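Local coordinates for 3-phytase (Klebsiella pneumoniae, PDB 2WNH), which probably removes phosphate groups from phytate (inositol hexakisphosphate), beginning at the 3-position, as a member of the histidine acid phosphatase family, at residues 145-154 / 250-258; 157-168 / 184-192. The protein carries 3 engineered substitutions. All blocks are in the same frame, centred on the assembly; numbering follows the deposited sequence.

Contact 1 (145-154 / 250-258); sequences RQLAAVKEKA and DLSNDVLYT
Lys153 reaches from helix 143-154 to the connection between helix 243-250 and helix 256-274, a link built around a type I beta turn from Ser252 to Val255. Its CB points toward that connection, and with CG anti to the backbone N (chi1 -164°) and the rest of the chain extended, the lysine runs straight over the turn. CG rests on Leu251 CD2, CD lies 4.0 Å from Val255 CG2 and also beside Asp250 O, and CE passes the same carbonyl oxygen. At the tip, NZ donates to Asp250 O at 2.8 Å, in the carbonyl plane and on a lone pair, and more weakly to Asp254 O. A water links NZ to Asp250 OD1. The carboxylates of Asp250 and Asp254 form salt bridges with Arg312 and Arg298, respectively, and Asp254 OD1 also bonds Thr299. The ammonium group thus closes off the carbonyl at the end of one helix and one inside the turn.

Further back along the helix, Ala149 CB touches both Val255 CG1 (3.7 Å) and Tyr257 CB (3.8 Å). Arg145 CB sits over one face of the Tyr257 ring, toward its rim; bends at chi2 and chi3 bring the guanidinium back, NH2 3.6 Å from Tyr257 CD1, in an off-centre cation-pi contact. Tyr257 OH bonds to Asp142 N. Gln146 OE1 is held by Thr199, and NE2, with its acceptor near the amide plane, donates to Thr258 OG1 at 3.1 Å.

Contact 2 (157-168 / 184-192); sequences LAQRRQALAPTI and IFDTPWRVE
The indole of Trp189 carries the aliphatic part of Arg161 on one face, with CG 3.8 Å from the centroid of the five-membered ring and nearly on its normal. Leu164 CD1 meets the edge of the same indole at CH2, and Ile168 CD1 approaches CZ2 obliquely. The Phe185 ring is touched at its edge by Ile168 CG2, 3.5 Å from CD2. Arg161 has a flat group of its own: Thr187 O, without a bond, and Pro188 CA lie over one face of the guanidinium, whose plane is turned 38° from the indole. At the guanidinium edge, near its own plane, Phe185 O accepts a weak, bent hydrogen bond from NH2 (3.0 Å, 123°). An extended chain, with CG anti to the backbone N, carries the charged end past the indole to Phe185 O.

Leu157 completes the contact: CB lies 3.4 Å from Trp189 O, and CD1 packs on Val191 CG2. The segment 184-192 thus lines helix 157-163 and the start of helix 165-175. Trp189 is also covered by Leu204 and Met207 of helix 204-219 and by Ile201, while Leu164 packs against helix 243-250, and Val191 opens the strand that pairs antiparallel with 199-201.

How the contacts relate
Contacts 1 and 2 lie on the same side of the chain's centre, with their own centres about 17 Å apart, and consecutive helices, 143-154 and 157-163, join them. Arg160 is the direct bridge: NE probably donates to Ala154 O at 2.8 Å and NH2 to Lys153 O at 2.9 Å, capturing carbonyls at the end of the first helix, while NH1 forms a salt bridge with Glu247. Leu251 CD2 packs on the same NH2, and Leu147 CD1 meets Val191 CG1 at 3.7 Å. Bound sodium lies about 4 Å from the side chain of Asp250 and about 5 Å from that of Arg160, but both contacts are away from His358, a magnesium-binding residue of this protein.

Contact 1 (145-154 / 250-258)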
ATOM      1  N   ARG B 145      46.218  24.096  27.615  1.00 21.69           N
ATOM      2  CA  ARG B 145      45.689  22.947  28.357  1.00 21.01           C
ATOM      3  C   ARG B 145      45.540  21.740  27.429  1.00 20.18           C
ATOM      4  O   ARG B 145      45.880  20.614  27.799  1.00 19.55           O
ATOM      5  CB  ARG B 145      44.313  23.294  28.956  1.00 21.45           C
ATOM      6  CG  ARG B 145      44.339  24.213  30.180  1.00 23.73           C
ATOM      7  CD  ARG B 145      44.870  23.487  31.454  1.00 24.02           C
ATOM      8  NE  ARG B 145      44.016  22.382  31.896  1.00 25.82           N
ATOM      9  CZ  ARG B 145      44.283  21.083  31.750  1.00 25.76           C
ATOM     10  NH1 ARG B 145      45.407  20.666  31.171  1.00 23.90           N
ATOM     11  NH2 ARG B 145      43.411  20.187  32.192  1.00 26.12           N
ATOM     12  N   GLN B 146      45.044  21.980  26.216  1.00 20.85           N
ATOM     13  CA  GLN B 146      44.880  20.879  25.262  1.00 21.47           C
ATOM     14  C   GLN B 146      46.209  20.241  24.880  1.00 20.76           C
ATOM     15  O   GLN B 146      46.305  19.020  24.776  1.00 21.95           O
ATOM     16  CB  GLN B 146      44.125  21.312  24.015  1.00 21.34           C
ATOM     17  CG  GLN B 146      43.652  20.123  23.172  1.00 22.72           C
ATOM     18  CD  GLN B 146      42.835  20.583  21.995  1.00 24.76           C
ATOM     19  OE1 GLN B 146      43.337  21.297  21.114  1.00 22.48           O
ATOM     20  NE2 GLN B 146      41.548  20.198  21.976  1.00 24.83           N
ATOM     21  N   LEU B 147      47.247  21.060  24.711  1.00 22.60           N
ATOM     22  CA  LEU B 147      48.597  20.543  24.472  1.00 22.52           C
ATOM     23  C   LEU B 147      49.063  19.588  25.575  1.00 21.82           C
ATOM     24  O   LEU B 147      49.541  18.486  25.295  1.00 22.72           O
ATOM     25  CB  LEU B 147      49.573  21.717  24.311  1.00 23.06           C
ATOM     26  CG  LEU B 147      51.030  21.386  23.957  1.00 24.50           C
ATOM     27  CD1 LEU B 147      51.127  20.592  22.653  1.00 27.22           C
ATOM     28  CD2 LEU B 147      51.765  22.715  23.828  1.00 23.72           C
ATOM     29  N   ALA B 148      48.924  20.017  26.826  1.00 21.32           N
ATOM     30  CA  ALA B 148      49.260  19.193  27.973  1.00 21.00           C
ATOM     31  C   ALA B 148      48.480  17.889  28.017  1.00 22.50           C
ATOM     32  O   ALA B 148      49.047  16.811  28.216  1.00 21.75           O
ATOM     33  CB  ALA B 148      49.015  19.989  29.269  1.00 22.36           C
ATOM     34  N   ALA B 149      47.160  18.009  27.856  1.00 22.39           N
ATOM     35  CA  ALA B 149      46.246  16.861  27.891  1.00 21.75           C
ATOM     36  C   ALA B 149      46.557  15.793  26.846  1.00 20.39           C
ATOM     37  O   ALA B 149      46.579  14.607  27.171  1.00 20.20           O
ATOM     38  CB  ALA B 149      44.795  17.367  27.732  1.00 21.46           C
ATOM     39  N   VAL B 150      46.761  16.215  25.597  1.00 20.83           N
ATOM     40  CA  VAL B 150      47.103  15.296  24.502  1.00 21.20           C
ATOM     41  C   VAL B 150      48.466  14.650  24.768  1.00 21.91           C
ATOM     42  O   VAL B 150      48.618  13.437  24.641  1.00 21.71           O
ATOM     43  CB  VAL B 150      47.069  16.011  23.110  1.00 21.07           C
ATOM     44  CG1 VAL B 150      47.526  15.094  21.994  1.00 21.73           C
ATOM     45  CG2 VAL B 150      45.656  16.528  22.812  1.00 22.04           C
ATOM     46  N   LYS B 151      49.439  15.455  25.181  1.00 23.03           N
ATOM     47  CA  LYS B 151      50.776  14.906  25.464  1.00 24.64           C
ATOM     48  C   LYS B 151      50.753  13.888  26.596  1.00 25.33           C
ATOM     49  O   LYS B 151      51.409  12.841  26.519  1.00 26.79           O
ATOM     50  CB  LYS B 151      51.768  16.030  25.763  1.00 24.64           C
ATOM     51  CG  LYS B 151      52.207  16.768  24.524  1.00 24.34           C
ATOM     52  CD  LYS B 151      53.017  18.011  24.895  1.00 29.99           C
ATOM     53  CE  LYS B 151      54.358  17.633  25.511  1.00 32.96           C
ATOM     54  NZ  LYS B 151      55.259  18.823  25.628  1.00 34.57           N
ATOM     55  N   GLU B 152      49.969  14.178  27.636  1.00 26.46           N
ATOM     56  CA  GLU B 152      49.841  13.282  28.786  1.00 27.11           C
ATOM     57  C   GLU B 152      49.298  11.926  28.394  1.00 27.51           C
ATOM     58  O   GLU B 152      49.858  10.882  28.748  1.00 27.20           O
ATOM     59  CB  GLU B 152      48.954  13.902  29.868  1.00 27.85           C
ATOM     60  CG  GLU B 152      48.919  13.094  31.164  1.00 34.17           C
ATOM     61  CD  GLU B 152      50.307  12.935  31.797  1.00 42.31           C
ATOM     62  OE1 GLU B 152      50.999  13.961  32.009  1.00 44.70           O
ATOM     63  OE2 GLU B 152      50.708  11.780  32.080  1.00 46.36           O
ATOM     64  N   LYS B 153      48.210  11.941  27.631  1.00 26.51           N
ATOM     65  CA  LYS B 153      47.601  10.715  27.176  1.00 26.34           C
ATOM     66  C   LYS B 153      48.450   9.995  26.135  1.00 24.94           C
ATOM     67  O   LYS B 153      48.552   8.777  26.193  1.00 26.80           O
ATOM     68  CB  LYS B 153      46.207  10.984  26.628  1.00 25.95           C
ATOM     69  CG  LYS B 153      45.394   9.724  26.499  1.00 28.79           C
ATOM     70  CD  LYS B 153      43.952  10.028  26.135  1.00 26.35           C
ATOM     71  CE  LYS B 153      43.166   8.738  26.109  1.00 26.82           C
ATOM     72  NZ  LYS B 153      41.758   8.971  25.680  1.00 22.97           N
ATOM     73  N   ALA B 154      49.042  10.745  25.203  1.00 25.20           N
ATOM     74  CA  ALA B 154      49.851  10.151  24.122  1.00 24.99           C
ATOM     75  C   ALA B 154      51.091   9.416  24.652  1.00 25.99           C
ATOM     76  O   ALA B 154      51.412   8.335  24.190  1.00 25.83           O
ATOM     77  CB  ALA B 154      50.244  11.204  23.092  1.00 24.29           C
ATOM     78  N   ASP B 250      41.445   8.228  20.337  1.00 19.61           N
ATOM     79  CA  ASP B 250      41.942   8.178  21.713  1.00 20.62           C
ATOM     80  C   ASP B 250      42.705   9.452  22.057  1.00 20.43           C
ATOM     81  O   ASP B 250      42.624   9.934  23.183  1.00 20.91           O
ATOM     82  CB  ASP B 250      42.859   6.977  21.935  1.00 20.13           C
ATOM     83  CG  ASP B 250      42.121   5.659  21.988  1.00 23.55           C
ATOM     84  OD1 ASP B 250      40.869   5.631  22.179  1.00 20.62           O
ATOM     85  OD2 ASP B 250      42.815   4.616  21.837  1.00 24.25           O
ATOM     86  N   LEU B 251      43.409  10.013  21.071  1.00 20.18           N
ATOM     87  CA  LEU B 251      44.355  11.113  21.305  1.00 20.10           C
ATOM     88  C   LEU B 251      43.841  12.456  20.832  1.00 21.14           C
ATOM     89  O   LEU B 251      44.587  13.427  20.800  1.00 20.96           O
ATOM     90  CB  LEU B 251      45.720  10.798  20.649  1.00 20.08           C
ATOM     91  CG  LEU B 251      46.421   9.529  21.119  1.00 21.32           C
ATOM     92  CD1 LEU B 251      47.776   9.344  20.398  1.00 23.59           C
ATOM     93  CD2 LEU B 251      46.588   9.503  22.643  1.00 23.69           C
ATOM     94  N   SER B 252      42.556  12.517  20.464  1.00 19.98           N
ATOM     95  CA  SER B 252      41.937  13.784  20.095  1.00 19.77           C
ATOM     96  C   SER B 252      40.590  13.975  20.797  1.00 20.55           C
ATOM     97  O   SER B 252      40.528  14.468  21.925  1.00 21.32           O
ATOM     98  CB  SER B 252      41.820  13.945  18.567  1.00 19.58           C
ATOM     99  OG  SER B 252      41.078  12.880  17.958  1.00 20.34           O
ATOM    100  N   ASN B 253      39.505  13.569  20.136  1.00 20.09           N
ATOM    101  CA  ASN B 253      38.161  13.742  20.704  1.00 21.04           C
ATOM    102  C   ASN B 253      37.903  13.029  22.021  1.00 19.74           C
ATOM    103  O   ASN B 253      37.041  13.458  22.792  1.00 20.48           O
ATOM    104  CB  ASN B 253      37.119  13.289  19.686  1.00 22.43           C
ATOM    105  CG  ASN B 253      37.348  13.891  18.335  1.00 26.84           C
ATOM    106  OD1 ASN B 253      37.553  15.085  18.216  1.00 28.82           O
ATOM    107  ND2 ASN B 253      37.312  13.066  17.309  1.00 33.50           N
ATOM    108  N   ASP B 254      38.608  11.935  22.272  1.00 18.21           N
ATOM    109  CA  ASP B 254      38.369  11.135  23.465  1.00 18.28           C
ATOM    110  C   ASP B 254      39.317  11.488  24.626  1.00 17.80           C
ATOM    111  O   ASP B 254      39.371  10.776  25.617  1.00 17.87           O
ATOM    112  CB  ASP B 254      38.415   9.646  23.125  1.00 18.69           C
ATOM    113  CG  ASP B 254      37.265   9.228  22.209  1.00 21.96           C
ATOM    114  OD1 ASP B 254      36.137   9.770  22.355  1.00 21.24           O
ATOM    115  OD2 ASP B 254      37.474   8.365  21.336  1.00 24.33           O
ATOM    116  N   VAL B 255      40.077  12.567  24.461  1.00 18.77           N
ATOM    117  CA  VAL B 255      40.891  13.138  25.548  1.00 18.89           C
ATOM    118  C   VAL B 255      39.916  13.857  26.493  1.00 18.77           C
ATOM    119  O   VAL B 255      39.191  14.752  26.070  1.00 19.42           O
ATOM    120  CB  VAL B 255      41.948  14.133  24.990  1.00 18.73           C
ATOM    121  CG1 VAL B 255      42.656  14.880  26.130  1.00 18.61           C
ATOM    122  CG2 VAL B 255      42.981  13.383  24.127  1.00 19.09           C
ATOM    123  N   LEU B 256      39.921  13.465  27.767  1.00 19.87           N
ATOM    124  CA  LEU B 256      38.942  13.960  28.742  1.00 19.95           C
ATOM    125  C   LEU B 256      38.823  15.479  28.769  1.00 20.53           C
ATOM    126  O   LEU B 256      37.724  16.021  28.695  1.00 19.88           O
ATOM    127  CB  LEU B 256      39.252  13.431  30.141  1.00 19.41           C
ATOM    128  CG  LEU B 256      38.167  13.758  31.171  1.00 20.66           C
ATOM    129  CD1 LEU B 256      36.797  13.198  30.736  1.00 18.69           C
ATOM    130  CD2 LEU B 256      38.547  13.209  32.525  1.00 23.36           C
ATOM    131  N   TYR B 257      39.948  16.178  28.889  1.00 20.75           N
ATOM    132  CA  TYR B 257      39.906  17.640  28.876  1.00 19.68           C
ATOM    133  C   TYR B 257      39.086  18.190  27.703  1.00 19.73           C
ATOM    134  O   TYR B 257      38.189  19.062  27.883  1.00 19.04           O
ATOM    135  CB  TYR B 257      41.334  18.270  28.866  1.00 19.84           C
ATOM    136  CG  TYR B 257      41.279  19.777  28.610  1.00 19.05           C
ATOM    137  CD1 TYR B 257      40.903  20.665  29.623  1.00 16.20           C
ATOM    138  CD2 TYR B 257      41.564  20.308  27.359  1.00 18.20           C
ATOM    139  CE1 TYR B 257      40.800  22.020  29.384  1.00 18.02           C
ATOM    140  CE2 TYR B 257      41.456  21.663  27.111  1.00 17.47           C
ATOM    141  CZ  TYR B 257      41.091  22.523  28.146  1.00 17.77           C
ATOM    142  OH  TYR B 257      40.965  23.876  27.950  1.00 22.09           O
ATOM    143  N   THR B 258      39.415  17.708  26.502  1.00 18.49           N
ATOM    144  CA  THR B 258      38.804  18.210  25.273  1.00 18.90           C
ATOM    145  C   THR B 258      37.309  17.888  25.293  1.00 18.44           C
ATOM    146  O   THR B 258      36.481  18.741  24.957  1.00 19.35           O
ATOM    147  CB  THR B 258      39.460  17.583  24.042  1.00 20.21           C
ATOM    148  OG1 THR B 258      40.848  17.964  23.994  1.00 21.01           O
ATOM    149  CG2 THR B 258      38.771  18.019  22.742  1.00 19.04           C
TER
HETATM  150  O   HOH W   1      40.471   6.582  24.994  1.00 33.98           O

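Contact 2 (157-168 / 184-192)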
ATOM      1  N   LEU B 157      55.157   8.530  21.764  1.00 30.14           N
ATOM      2  CA  LEU B 157      54.561   8.416  20.417  1.00 29.49           C
ATOM      3  C   LEU B 157      55.330   7.480  19.465  1.00 31.05           C
ATOM      4  O   LEU B 157      54.728   6.817  18.601  1.00 30.05           O
ATOM      5  CB  LEU B 157      54.338   9.796  19.782  1.00 29.39           C
ATOM      6  CG  LEU B 157      53.106  10.599  20.257  1.00 27.72           C
ATOM      7  CD1 LEU B 157      53.183  12.030  19.802  1.00 26.64           C
ATOM      8  CD2 LEU B 157      51.792   9.951  19.762  1.00 28.00           C
ATOM      9  N   ALA B 158      56.655   7.421  19.627  1.00 31.52           N
ATOM     10  CA  ALA B 158      57.476   6.454  18.890  1.00 31.09           C
ATOM     11  C   ALA B 158      57.043   5.029  19.193  1.00 30.77           C
ATOM     12  O   ALA B 158      56.993   4.186  18.291  1.00 30.31           O
ATOM     13  CB  ALA B 158      58.966   6.631  19.235  1.00 32.03           C
ATOM     14  N   GLN B 159      56.749   4.756  20.464  1.00 30.96           N
ATOM     15  CA  GLN B 159      56.302   3.437  20.888  1.00 32.56           C
ATOM     16  C   GLN B 159      54.899   3.108  20.337  1.00 32.37           C
ATOM     17  O   GLN B 159      54.636   1.972  19.933  1.00 31.76           O
ATOM     18  CB  GLN B 159      56.320   3.347  22.410  1.00 34.19           C
ATOM     19  CG  GLN B 159      56.154   1.951  22.975  1.00 39.31           C
ATOM     20  CD  GLN B 159      56.495   1.876  24.465  1.00 46.64           C
ATOM     21  OE1 GLN B 159      55.905   1.086  25.208  1.00 50.76           O
ATOM     22  NE2 GLN B 159      57.448   2.701  24.905  1.00 48.08           N
ATOM     23  N   ARG B 160      54.007   4.103  20.335  1.00 31.44           N
ATOM     24  CA  ARG B 160      52.669   3.925  19.745  1.00 30.32           C
ATOM     25  C   ARG B 160      52.773   3.619  18.237  1.00 29.27           C
ATOM     26  O   ARG B 160      52.075   2.732  17.728  1.00 29.07           O
ATOM     27  CB  ARG B 160      51.790   5.162  19.978  1.00 29.23           C
ATOM     28  CG  ARG B 160      51.236   5.335  21.397  1.00 29.07           C
ATOM     29  CD  ARG B 160      50.262   6.526  21.435  1.00 24.34           C
ATOM     30  NE  ARG B 160      49.664   6.762  22.754  1.00 27.65           N
ATOM     31  CZ  ARG B 160      48.526   6.212  23.191  1.00 28.23           C
ATOM     32  NH1 ARG B 160      47.837   5.355  22.432  1.00 27.01           N
ATOM     33  NH2 ARG B 160      48.072   6.511  24.404  1.00 25.75           N
ATOM     34  N   ARG B 161      53.644   4.356  17.540  1.00 28.88           N
ATOM     35  CA  ARG B 161      53.859   4.188  16.098  1.00 29.33           C
ATOM     36  C   ARG B 161      54.404   2.808  15.770  1.00 30.01           C
ATOM     37  O   ARG B 161      53.969   2.169  14.797  1.00 29.61           O
ATOM     38  CB  ARG B 161      54.807   5.263  15.568  1.00 29.21           C
ATOM     39  CG  ARG B 161      54.935   5.324  14.048  1.00 29.53           C
ATOM     40  CD  ARG B 161      56.026   6.298  13.674  1.00 34.28           C
ATOM     41  NE  ARG B 161      56.202   6.449  12.232  1.00 39.18           N
ATOM     42  CZ  ARG B 161      57.346   6.831  11.656  1.00 41.41           C
ATOM     43  NH1 ARG B 161      58.421   7.075  12.400  1.00 41.46           N
ATOM     44  NH2 ARG B 161      57.426   6.952  10.332  1.00 41.22           N
ATOM     45  N   GLN B 162      55.352   2.344  16.588  1.00 30.11           N
ATOM     46  CA  GLN B 162      55.921   1.010  16.420  1.00 31.00           C
ATOM     47  C   GLN B 162      54.879  -0.078  16.665  1.00 30.03           C
ATOM     48  O   GLN B 162      54.834  -1.069  15.931  1.00 29.53           O
ATOM     49  CB  GLN B 162      57.155   0.809  17.326  1.00 31.88           C
ATOM     50  CG  GLN B 162      57.857  -0.562  17.161  1.00 37.26           C
ATOM     51  CD  GLN B 162      58.323  -0.845  15.717  1.00 42.43           C
ATOM     52  OE1 GLN B 162      58.097  -1.937  15.178  1.00 45.64           O
ATOM     53  NE2 GLN B 162      58.965   0.143  15.089  1.00 43.28           N
ATOM     54  N   ALA B 163      54.038   0.120  17.681  1.00 29.74           N
ATOM     55  CA  ALA B 163      52.993  -0.845  18.031  1.00 29.64           C
ATOM     56  C   ALA B 163      51.941  -0.987  16.924  1.00 28.70           C
ATOM     57  O   ALA B 163      51.342  -2.044  16.772  1.00 29.49           O
ATOM     58  CB  ALA B 163      52.327  -0.460  19.352  1.00 30.29           C
ATOM     59  N   LEU B 164      51.747   0.068  16.143  1.00 28.77           N
ATOM     60  CA  LEU B 164      50.788   0.043  15.021  1.00 27.30           C
ATOM     61  C   LEU B 164      51.427  -0.299  13.670  1.00 27.97           C
ATOM     62  O   LEU B 164      50.778  -0.206  12.624  1.00 25.34           O
ATOM     63  CB  LEU B 164      50.038   1.383  14.950  1.00 27.30           C
ATOM     64  CG  LEU B 164      48.814   1.470  15.870  1.00 28.18           C
ATOM     65  CD1 LEU B 164      48.470   2.907  16.198  1.00 27.97           C
ATOM     66  CD2 LEU B 164      47.615   0.741  15.247  1.00 28.69           C
ATOM     67  N   ALA B 165      52.701  -0.700  13.692  1.00 27.74           N
ATOM     68  CA  ALA B 165      53.439  -0.961  12.449  1.00 28.20           C
ATOM     69  C   ALA B 165      52.724  -1.908  11.464  1.00 27.67           C
ATOM     70  O   ALA B 165      52.692  -1.607  10.268  1.00 27.59           O
ATOM     71  CB  ALA B 165      54.864  -1.449  12.744  1.00 28.42           C
ATOM     72  N   PRO B 166      52.164  -3.042  11.951  1.00 27.92           N
ATOM     73  CA  PRO B 166      51.445  -3.917  11.018  1.00 27.87           C
ATOM     74  C   PRO B 166      50.264  -3.223  10.316  1.00 27.30           C
ATOM     75  O   PRO B 166      50.074  -3.407   9.117  1.00 26.61           O
ATOM     76  CB  PRO B 166      50.946  -5.065  11.903  1.00 28.34           C
ATOM     77  CG  PRO B 166      51.786  -5.026  13.123  1.00 29.30           C
ATOM     78  CD  PRO B 166      52.159  -3.592  13.322  1.00 27.49           C
ATOM     79  N   THR B 167      49.496  -2.426  11.066  1.00 25.77           N
ATOM     80  CA  THR B 167      48.358  -1.700  10.510  1.00 24.94           C
ATOM     81  C   THR B 167      48.835  -0.614   9.537  1.00 24.73           C
ATOM     82  O   THR B 167      48.289  -0.448   8.442  1.00 23.23           O
ATOM     83  CB  THR B 167      47.517  -1.071  11.647  1.00 24.24           C
ATOM     84  OG1 THR B 167      47.135  -2.091  12.578  1.00 25.01           O
ATOM     85  CG2 THR B 167      46.251  -0.385  11.077  1.00 25.20           C
ATOM     86  N   ILE B 168      49.888   0.108   9.928  1.00 24.50           N
ATOM     87  CA  ILE B 168      50.473   1.113   9.057  1.00 24.33           C
ATOM     88  C   ILE B 168      50.880   0.485   7.717  1.00 23.95           C
ATOM     89  O   ILE B 168      50.652   1.072   6.664  1.00 22.92           O
ATOM     90  CB  ILE B 168      51.675   1.841   9.746  1.00 24.91           C
ATOM     91  CG1 ILE B 168      51.177   2.546  11.022  1.00 24.98           C
ATOM     92  CG2 ILE B 168      52.328   2.839   8.784  1.00 24.70           C
ATOM     93  CD1 ILE B 168      52.284   3.025  11.979  1.00 25.66           C
ATOM     94  N   ILE B 184      53.707  10.825   3.922  1.00 36.55           N
ATOM     95  CA  ILE B 184      53.154  10.586   5.270  1.00 35.37           C
ATOM     96  C   ILE B 184      53.793   9.430   6.073  1.00 35.44           C
ATOM     97  O   ILE B 184      53.858   9.493   7.305  1.00 34.74           O
ATOM     98  CB  ILE B 184      51.590  10.446   5.244  1.00 34.95           C
ATOM     99  CG1 ILE B 184      50.961  10.745   6.614  1.00 34.03           C
ATOM    100  CG2 ILE B 184      51.162   9.076   4.740  1.00 33.53           C
ATOM    101  CD1 ILE B 184      51.091  12.200   7.076  1.00 34.72           C
ATOM    102  N   PHE B 185      54.251   8.378   5.399  1.00 35.54           N
ATOM    103  CA  PHE B 185      54.765   7.211   6.124  1.00 36.18           C
ATOM    104  C   PHE B 185      56.193   7.443   6.624  1.00 37.57           C
ATOM    105  O   PHE B 185      56.694   6.684   7.443  1.00 37.10           O
ATOM    106  CB  PHE B 185      54.614   5.924   5.296  1.00 35.06           C
ATOM    107  CG  PHE B 185      53.174   5.573   5.004  1.00 34.10           C
ATOM    108  CD1 PHE B 185      52.544   6.048   3.855  1.00 33.93           C
ATOM    109  CD2 PHE B 185      52.442   4.803   5.900  1.00 34.65           C
ATOM    110  CE1 PHE B 185      51.189   5.750   3.599  1.00 34.72           C
ATOM    111  CE2 PHE B 185      51.086   4.497   5.657  1.00 35.19           C
ATOM    112  CZ  PHE B 185      50.465   4.977   4.502  1.00 33.11           C
ATOM    113  N   ASP B 186      56.810   8.521   6.141  1.00 40.13           N
ATOM    114  CA  ASP B 186      58.135   8.950   6.600  1.00 42.81           C
ATOM    115  C   ASP B 186      58.100   9.933   7.787  1.00 43.82           C
ATOM    116  O   ASP B 186      59.123  10.122   8.460  1.00 45.11           O
ATOM    117  CB  ASP B 186      58.926   9.584   5.444  1.00 43.23           C
ATOM    118  CG  ASP B 186      59.079   8.656   4.244  1.00 45.74           C
ATOM    119  OD1 ASP B 186      59.287   7.430   4.439  1.00 48.95           O
ATOM    120  OD2 ASP B 186      58.994   9.163   3.099  1.00 48.03           O
ATOM    121  N   THR B 187      56.951  10.560   8.047  1.00 43.80           N
ATOM    122  CA  THR B 187      56.879  11.575   9.103  1.00 43.20           C
ATOM    123  C   THR B 187      56.762  10.937  10.498  1.00 42.35           C
ATOM    124  O   THR B 187      55.925  10.055  10.719  1.00 41.80           O
ATOM    125  CB  THR B 187      55.767  12.660   8.862  1.00 44.45           C
ATOM    126  OG1 THR B 187      54.662  12.467   9.754  1.00 45.98           O
ATOM    127  CG2 THR B 187      55.274  12.678   7.406  1.00 43.89           C
ATOM    128  N   PRO B 188      57.639  11.352  11.435  1.00 41.04           N
ATOM    129  CA  PRO B 188      57.513  10.915  12.825  1.00 39.29           C
ATOM    130  C   PRO B 188      56.252  11.488  13.460  1.00 36.51           C
ATOM    131  O   PRO B 188      55.753  12.537  13.026  1.00 36.23           O
ATOM    132  CB  PRO B 188      58.766  11.511  13.497  1.00 40.24           C
ATOM    133  CG  PRO B 188      59.721  11.761  12.366  1.00 41.12           C
ATOM    134  CD  PRO B 188      58.826  12.203  11.244  1.00 41.62           C
ATOM    135  N   TRP B 189      55.746  10.798  14.471  1.00 33.98           N
ATOM    136  CA  TRP B 189      54.505  11.212  15.135  1.00 32.65           C
ATOM    137  C   TRP B 189      54.814  12.162  16.279  1.00 33.10           C
ATOM    138  O   TRP B 189      55.460  11.773  17.261  1.00 33.38           O
ATOM    139  CB  TRP B 189      53.761   9.996  15.679  1.00 30.54           C
ATOM    140  CG  TRP B 189      53.167   9.088  14.621  1.00 29.80           C
ATOM    141  CD1 TRP B 189      53.379   9.135  13.266  1.00 28.31           C
ATOM    142  CD2 TRP B 189      52.294   7.976  14.852  1.00 27.65           C
ATOM    143  NE1 TRP B 189      52.676   8.128  12.643  1.00 25.57           N
ATOM    144  CE2 TRP B 189      52.004   7.401  13.593  1.00 27.20           C
ATOM    145  CE3 TRP B 189      51.718   7.415  16.000  1.00 25.95           C
ATOM    146  CZ2 TRP B 189      51.159   6.285  13.453  1.00 26.47           C
ATOM    147  CZ3 TRP B 189      50.879   6.305  15.860  1.00 26.99           C
ATOM    148  CH2 TRP B 189      50.620   5.750  14.596  1.00 27.44           C
ATOM    149  N   ARG B 190      54.346  13.397  16.150  1.00 33.13           N
ATOM    150  CA  ARG B 190      54.537  14.403  17.196  1.00 33.53           C
ATOM    151  C   ARG B 190      53.287  15.242  17.400  1.00 31.87           C
ATOM    152  O   ARG B 190      52.480  15.410  16.486  1.00 30.44           O
ATOM    153  CB  ARG B 190      55.723  15.309  16.862  1.00 35.10           C
ATOM    154  CG  ARG B 190      55.463  16.318  15.751  1.00 40.90           C
ATOM    155  CD  ARG B 190      56.767  16.963  15.254  1.00 48.88           C
ATOM    156  NE  ARG B 190      57.489  16.092  14.327  1.00 53.39           N
ATOM    157  CZ  ARG B 190      57.188  15.944  13.034  1.00 55.82           C
ATOM    158  NH1 ARG B 190      56.169  16.604  12.487  1.00 55.12           N
ATOM    159  NH2 ARG B 190      57.910  15.127  12.279  1.00 56.00           N
ATOM    160  N   VAL B 191      53.144  15.783  18.604  1.00 30.78           N
ATOM    161  CA  VAL B 191      52.027  16.664  18.909  1.00 29.92           C
ATOM    162  C   VAL B 191      52.266  18.043  18.299  1.00 31.51           C
ATOM    163  O   VAL B 191      53.293  18.681  18.552  1.00 32.27           O
ATOM    164  CB  VAL B 191      51.777  16.743  20.428  1.00 29.37           C
ATOM    165  CG1 VAL B 191      50.476  17.458  20.717  1.00 27.60           C
ATOM    166  CG2 VAL B 191      51.756  15.341  21.022  1.00 27.25           C
ATOM    167  N   GLU B 192      51.321  18.486  17.475  1.00 31.75           N
ATOM    168  CA  GLU B 192      51.405  19.776  16.804  1.00 33.07           C
ATOM    169  C   GLU B 192      50.179  20.639  17.104  1.00 32.91           C
ATOM    170  O   GLU B 192      49.116  20.107  17.403  1.00 31.87           O
ATOM    171  CB  GLU B 192      51.542  19.557  15.297  1.00 33.65           C
ATOM    172  CG  GLU B 192      52.741  18.695  14.937  1.00 37.25           C
ATOM    173  CD  GLU B 192      53.017  18.654  13.452  1.00 40.17           C
ATOM    174  OE1 GLU B 192      52.048  18.601  12.663  1.00 39.03           O
ATOM    175  OE2 GLU B 192      54.211  18.661  13.080  1.00 41.96           O
TER